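Polycomb protein Pcl (Drosophila melanogaster, PDB 5OQD) helps to establish the repressed state of homeotic genes in the early embryo, as a component of the Esc/E(z) complex that methylates histone H3. Local coordinates at residues 86-91 with 182-187; 93-98 with 120-125. All blocks are in the same frame, centred on the assembly; numbering follows the deposited sequence.

Contact 1: residues 86-91 with 182-187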
loop_
_atom_site.group_PDB
_atom_site.type_symbol
_atom_site.label_atom_id
_atom_site.label_comp_id
_atom_site.label_asym_id
_atom_site.label_seq_id
_atom_site.Cartn_x
_atom_site.Cartn_y
_atom_site.Cartn_z
ATOM N N ARG B 86 -0.225 -13.490 -0.358
ATOM C CA ARG B 86 1.159 -13.163 -0.618
ATOM C C ARG B 86 1.388 -11.674 -0.483
ATOM O O ARG B 86 0.651 -10.871 -1.029
ATOM C CB ARG B 86 1.574 -13.639 -2.012
ATOM N N ARG B 87 2.427 -11.321 0.247
ATOM C CA ARG B 87 2.838 -9.934 0.406
ATOM C C ARG B 87 3.614 -9.439 -0.811
ATOM O O ARG B 87 4.546 -10.097 -1.272
ATOM C CB ARG B 87 3.683 -9.778 1.670
ATOM C CG ARG B 87 4.367 -8.429 1.814
ATOM C CD ARG B 87 3.740 -7.590 2.915
ATOM N NE ARG B 87 2.795 -6.611 2.388
ATOM C CZ ARG B 87 2.389 -5.535 3.053
ATOM N NH1 ARG B 87 2.845 -5.297 4.275
ATOM N NH2 ARG B 87 1.527 -4.696 2.496
ATOM N N MET B 88 3.221 -8.280 -1.329
ATOM C CA MET B 88 3.917 -7.670 -2.457
ATOM C C MET B 88 5.195 -6.975 -2.002
ATOM O O MET B 88 5.305 -6.541 -0.855
ATOM C CB MET B 88 3.017 -6.660 -3.172
ATOM C CG MET B 88 1.783 -7.243 -3.835
ATOM S SD MET B 88 0.771 -5.939 -4.567
ATOM C CE MET B 88 -0.535 -6.894 -5.327
ATOM N N GLN B 89 6.164 -6.875 -2.908
ATOM C CA GLN B 89 7.349 -6.064 -2.663
ATOM C C GLN B 89 7.100 -4.670 -3.221
ATOM O O GLN B 89 6.836 -4.509 -4.414
ATOM C CB GLN B 89 8.591 -6.695 -3.294
ATOM C CG GLN B 89 9.891 -5.984 -2.953
ATOM C CD GLN B 89 11.116 -6.787 -3.351
ATOM O OE1 GLN B 89 11.480 -6.847 -4.525
ATOM N NE2 GLN B 89 11.755 -7.414 -2.371
ATOM N N ILE B 90 7.197 -3.666 -2.363
ATOM C CA ILE B 90 6.808 -2.313 -2.715
ATOM C C ILE B 90 7.982 -1.360 -2.845
ATOM O O ILE B 90 8.997 -1.517 -2.192
ATOM C CB ILE B 90 5.814 -1.732 -1.701
ATOM C CG1 ILE B 90 6.519 -1.409 -0.393
ATOM C CG2 ILE B 90 4.681 -2.704 -1.458
ATOM C CD1 ILE B 90 5.797 -0.375 0.427
ATOM N N GLU B 91 7.832 -0.396 -3.737
ATOM C CA GLU B 91 8.812 0.653 -3.959
ATOM C C GLU B 91 8.695 1.841 -3.006
ATOM O O GLU B 91 7.781 1.917 -2.196
ATOM C CB GLU B 91 8.780 1.118 -5.410
ATOM C CG GLU B 91 9.874 0.497 -6.258
ATOM C CD GLU B 91 11.166 1.293 -6.227
ATOM O OE1 GLU B 91 11.495 1.861 -5.168
ATOM O OE2 GLU B 91 11.852 1.356 -7.266
ATOM N N PRO B 182 -1.725 -1.985 -7.937
ATOM C CA PRO B 182 -2.128 -2.691 -9.157
ATOM C C PRO B 182 -3.168 -3.773 -8.887
ATOM O O PRO B 182 -3.018 -4.564 -7.957
ATOM C CB PRO B 182 -0.816 -3.307 -9.658
ATOM C CG PRO B 182 0.046 -3.401 -8.447
ATOM C CD PRO B 182 -0.302 -2.198 -7.624
ATOM N N LYS B 183 -4.219 -3.795 -9.700
ATOM C CA LYS B 183 -5.274 -4.789 -9.564
ATOM C C LYS B 183 -4.848 -6.125 -10.149
ATOM O O LYS B 183 -4.327 -6.189 -11.263
ATOM C CB LYS B 183 -6.557 -4.309 -10.243
ATOM C CG LYS B 183 -7.381 -3.350 -9.410
ATOM C CD LYS B 183 -8.163 -4.076 -8.329
ATOM C CE LYS B 183 -9.246 -3.178 -7.754
ATOM N NZ LYS B 183 -9.780 -3.680 -6.461
ATOM N N VAL B 184 -5.077 -7.190 -9.392
ATOM C CA VAL B 184 -4.753 -8.533 -9.847
ATOM C C VAL B 184 -6.021 -9.371 -9.981
ATOM O O VAL B 184 -6.604 -9.792 -8.982
ATOM C CB VAL B 184 -3.772 -9.231 -8.888
ATOM C CG1 VAL B 184 -3.285 -10.537 -9.488
ATOM C CG2 VAL B 184 -2.598 -8.318 -8.583
ATOM N N PHE B 185 -6.449 -9.595 -11.219
ATOM C CA PHE B 185 -7.610 -10.437 -11.493
ATOM C C PHE B 185 -7.205 -11.669 -12.297
ATOM O O PHE B 185 -6.748 -11.555 -13.435
ATOM C CB PHE B 185 -8.691 -9.652 -12.245
ATOM C CG PHE B 185 -9.425 -8.654 -11.393
ATOM C CD1 PHE B 185 -9.598 -8.878 -10.037
ATOM C CD2 PHE B 185 -9.944 -7.495 -11.947
ATOM C CE1 PHE B 185 -10.270 -7.961 -9.249
ATOM C CE2 PHE B 185 -10.621 -6.576 -11.164
ATOM C CZ PHE B 185 -10.780 -6.809 -9.814
ATOM N N LEU B 186 -7.369 -12.844 -11.697
ATOM C CA LEU B 186 -7.055 -14.097 -12.372
ATOM C C LEU B 186 -8.312 -14.753 -12.923
ATOM O O LEU B 186 -9.408 -14.547 -12.403
ATOM C CB LEU B 186 -6.343 -15.063 -11.421
ATOM C CG LEU B 186 -4.813 -15.049 -11.373
ATOM C CD1 LEU B 186 -4.292 -13.713 -10.879
ATOM C CD2 LEU B 186 -4.296 -16.182 -10.500
ATOM N N GLU B 187 -8.151 -15.538 -13.983
ATOM C CA GLU B 187 -9.232 -16.388 -14.458
ATOM C C GLU B 187 -9.368 -17.552 -13.482
ATOM O O GLU B 187 -8.370 -18.003 -12.917
ATOM C CB GLU B 187 -8.967 -16.880 -15.884
ATOM C CG GLU B 187 -8.953 -15.774 -16.931
ATOM C CD GLU B 187 -10.287 -15.060 -17.054
ATOM O OE1 GLU B 187 -10.289 -13.855 -17.385
ATOM O OE2 GLU B 187 -11.335 -15.702 -16.826
#
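Met88 and Val184 carry the tight part of this small contact. The terminal methyl CE of Met88 lies 4.1 Å from CG2 of Val184, an ordinary van der Waals distance. The Met88 chain is stretched out beyond CG (chi2 and chi3 both 177°), which brings its methyl across to the other segment while the backbones stay well apart. The nearest CA atoms, those of Met88 and Pro182, are 10.3 Å from each other. The two side chains run antiparallel where they meet. On Val184 the touching branch is CG2, the one beside the backbone N; CG1 lies anti to that N (chi1 -171°).

Toward Pro182 the packing loosens. The same CE of Met88 is 4.3 Å from the backbone O of Pro182, and 4.7 Å from CG of its ring. Pro182 is exposed, so solvent borders the contact here. Lys183 points away from the other segment. Only 89 Å² is buried between the two segments, counting both sides.

The contact joins the segment that follows the second PHD finger to a loop far along the chain. The side chain of Val184 is about 12 Å from a bound zinc ion. This is apolar packing and takes no part in binding the metal. Residues 86-87 belong to strand 84-87, which pairs antiparallel with strand 71-74, and Met88 also packs on Val72 of that strand. Residues 182-187 have no regular structure and follow strand 170-173 in the chain, ahead of helix 194-200. Leu197 of helix 194-200 touches Val184 and Leu186, while the methyl of Met88 meets Val184 from the other segment.

Contact 2: residues 93-98 with 120-125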
loop_
_atom_site.group_PDB
_atom_site.type_symbol
_atom_site.label_atom_id
_atom_site.label_comp_id
_atom_site.label_asym_id
_atom_site.label_seq_id
_atom_site.Cartn_x
_atom_site.Cartn_y
_atom_site.Cartn_z
ATOM N N VAL B 93 7.946 4.931 -3.649
ATOM C CA VAL B 93 6.766 5.742 -3.871
ATOM C C VAL B 93 5.612 5.211 -3.036
ATOM O O VAL B 93 4.827 5.976 -2.500
ATOM C CB VAL B 93 6.359 5.765 -5.353
ATOM C CG1 VAL B 93 6.258 4.356 -5.899
ATOM C CG2 VAL B 93 5.044 6.494 -5.531
ATOM N N ASP B 94 5.505 3.893 -2.947
ATOM C CA ASP B 94 4.491 3.254 -2.122
ATOM C C ASP B 94 4.668 3.559 -0.636
ATOM O O ASP B 94 3.705 3.799 0.074
ATOM C CB ASP B 94 4.478 1.748 -2.374
ATOM C CG ASP B 94 4.371 1.408 -3.844
ATOM O OD1 ASP B 94 3.618 2.085 -4.555
ATOM O OD2 ASP B 94 5.037 0.462 -4.289
ATOM N N VAL B 95 5.908 3.556 -0.177
ATOM C CA VAL B 95 6.240 3.912 1.198
ATOM C C VAL B 95 5.876 5.367 1.488
ATOM O O VAL B 95 5.302 5.678 2.534
ATOM C CB VAL B 95 7.737 3.693 1.482
ATOM C CG1 VAL B 95 8.109 4.246 2.849
ATOM C CG2 VAL B 95 8.084 2.219 1.378
ATOM N N LEU B 96 6.208 6.249 0.550
ATOM C CA LEU B 96 5.930 7.673 0.698
ATOM C C LEU B 96 4.433 7.963 0.700
ATOM O O LEU B 96 3.955 8.783 1.483
ATOM C CB LEU B 96 6.614 8.466 -0.417
ATOM C CG LEU B 96 8.136 8.587 -0.322
ATOM C CD1 LEU B 96 8.713 9.183 -1.597
ATOM C CD2 LEU B 96 8.526 9.420 0.888
ATOM N N HIS B 97 3.697 7.291 -0.181
ATOM C CA HIS B 97 2.252 7.474 -0.253
ATOM C C HIS B 97 1.593 6.957 1.022
ATOM O O HIS B 97 0.676 7.583 1.548
ATOM C CB HIS B 97 1.669 6.771 -1.483
ATOM C CG HIS B 97 0.297 7.241 -1.853
ATOM N ND1 HIS B 97 -0.083 7.473 -3.158
ATOM C CD2 HIS B 97 -0.786 7.525 -1.091
ATOM C CE1 HIS B 97 -1.339 7.884 -3.182
ATOM N NE2 HIS B 97 -1.788 7.923 -1.941
ATOM N N ILE B 98 2.066 5.815 1.511
ATOM C CA ILE B 98 1.589 5.257 2.775
ATOM C C ILE B 98 1.872 6.220 3.924
ATOM O O ILE B 98 1.019 6.446 4.784
ATOM C CB ILE B 98 2.242 3.890 3.072
ATOM C CG1 ILE B 98 1.628 2.801 2.191
ATOM C CG2 ILE B 98 2.083 3.518 4.540
ATOM C CD1 ILE B 98 2.292 1.448 2.345
ATOM N N PRO B 120 11.123 10.735 9.806
ATOM C CA PRO B 120 11.086 9.908 11.011
ATOM C C PRO B 120 10.186 8.704 10.828
ATOM O O PRO B 120 10.552 7.595 11.203
ATOM C CB PRO B 120 10.486 10.847 12.052
ATOM C CG PRO B 120 10.839 12.209 11.575
ATOM C CD PRO B 120 10.773 12.135 10.084
ATOM N N PHE B 121 9.026 8.926 10.229
ATOM C CA PHE B 121 8.011 7.895 10.121
ATOM C C PHE B 121 8.474 6.704 9.299
ATOM O O PHE B 121 8.270 5.563 9.682
ATOM C CB PHE B 121 6.747 8.495 9.520
ATOM C CG PHE B 121 5.703 7.485 9.166
ATOM C CD1 PHE B 121 4.534 7.399 9.891
ATOM C CD2 PHE B 121 5.884 6.632 8.099
ATOM C CE1 PHE B 121 3.567 6.477 9.564
ATOM C CE2 PHE B 121 4.924 5.704 7.767
ATOM C CZ PHE B 121 3.763 5.628 8.501
ATOM N N ILE B 122 9.125 6.974 8.178
ATOM C CA ILE B 122 9.662 5.919 7.338
ATOM C C ILE B 122 10.732 5.160 8.098
ATOM O O ILE B 122 10.839 3.943 8.006
ATOM C CB ILE B 122 10.260 6.480 6.041
ATOM C CG1 ILE B 122 9.167 7.108 5.184
ATOM C CG2 ILE B 122 10.964 5.386 5.262
ATOM C CD1 ILE B 122 9.655 7.580 3.839
ATOM N N LEU B 123 11.533 5.900 8.849
ATOM C CA LEU B 123 12.585 5.299 9.639
ATOM C C LEU B 123 11.975 4.373 10.679
ATOM O O LEU B 123 12.497 3.295 10.942
ATOM C CB LEU B 123 13.442 6.376 10.294
ATOM C CG LEU B 123 14.342 7.137 9.322
ATOM C CD1 LEU B 123 14.928 8.375 9.970
ATOM C CD2 LEU B 123 15.445 6.242 8.791
ATOM N N GLU B 124 10.862 4.793 11.265
ATOM C CA GLU B 124 10.183 3.960 12.241
ATOM C C GLU B 124 9.697 2.667 11.615
ATOM O O GLU B 124 9.833 1.599 12.197
ATOM C CB GLU B 124 8.990 4.700 12.832
ATOM C CG GLU B 124 9.359 5.869 13.726
ATOM C CD GLU B 124 8.153 6.678 14.153
ATOM O OE1 GLU B 124 7.021 6.177 14.005
ATOM O OE2 GLU B 124 8.335 7.814 14.636
ATOM N N GLN B 125 9.138 2.764 10.417
ATOM C CA GLN B 125 8.500 1.618 9.788
ATOM C C GLN B 125 9.352 0.865 8.782
ATOM O O GLN B 125 8.877 -0.064 8.149
ATOM C CB GLN B 125 7.183 2.030 9.141
ATOM C CG GLN B 125 6.135 2.471 10.143
ATOM C CD GLN B 125 5.790 1.379 11.128
ATOM O OE1 GLN B 125 5.686 0.211 10.762
ATOM N NE2 GLN B 125 5.604 1.753 12.386
#
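Ile122 packs its side chain against Val95 and Leu96 of the facing helix, and these apolar contacts make the interface. Its CG1 lies anti to the carbonyl carbon (chi1 -65°), and the chain runs on extended (chi2 -175°), carrying the CD1 methyl to Leu96. CD1 of Ile122 lies 3.7 Å from CD2 of Leu96 and 3.8 Å from CG1 of Val95. CG1 of Ile122 is also 3.8 Å from CG1 of Val95. Ile122 lies slantwise across both partners. With an alanine in place of Ile122, CD1 and CG1 are gone, and Val95 CG1 and Leu96 CD2 would probably lose the group they pack on.

No polar bond joins the two segments. Backbone bonds such as His97 N to Val93 O, 2.9 Å, hold the helical turns. His97 NE2 bonds to the O of Gly177.

The three touching residues are all buried, in the helical part of the winged-helix domain. Helix 140-153 covers one part of the contact, since its Leu147 touches both Leu96 and Ile122. Phe158 of strand 158-161 also packs on Leu96. Phe121 of helix 114-125 rests on Ala99 and Leu103, extending the packing along helix 92-104.

Overall arrangement
From the N terminus the chain first forms the second PHD finger, with its two zinc sites. Strand 84-87 carries the start of residues 86-91, the first half of contact 1. Helix 92-104 follows at once. Contact 2 closes a short loop between this helix and helix 114-125. Much later, residues 182-187 return to close contact 1, so contact 2 is nested inside the larger loop. Contact 1 ties the late loop to the segment just after the PHD finger, while contact 2 holds two helices of the winged-helix domain together. Their centres lie about 19 Å apart. Ile90 CD1 and Val95 CG2 join them directly, packing at 3.6 Å.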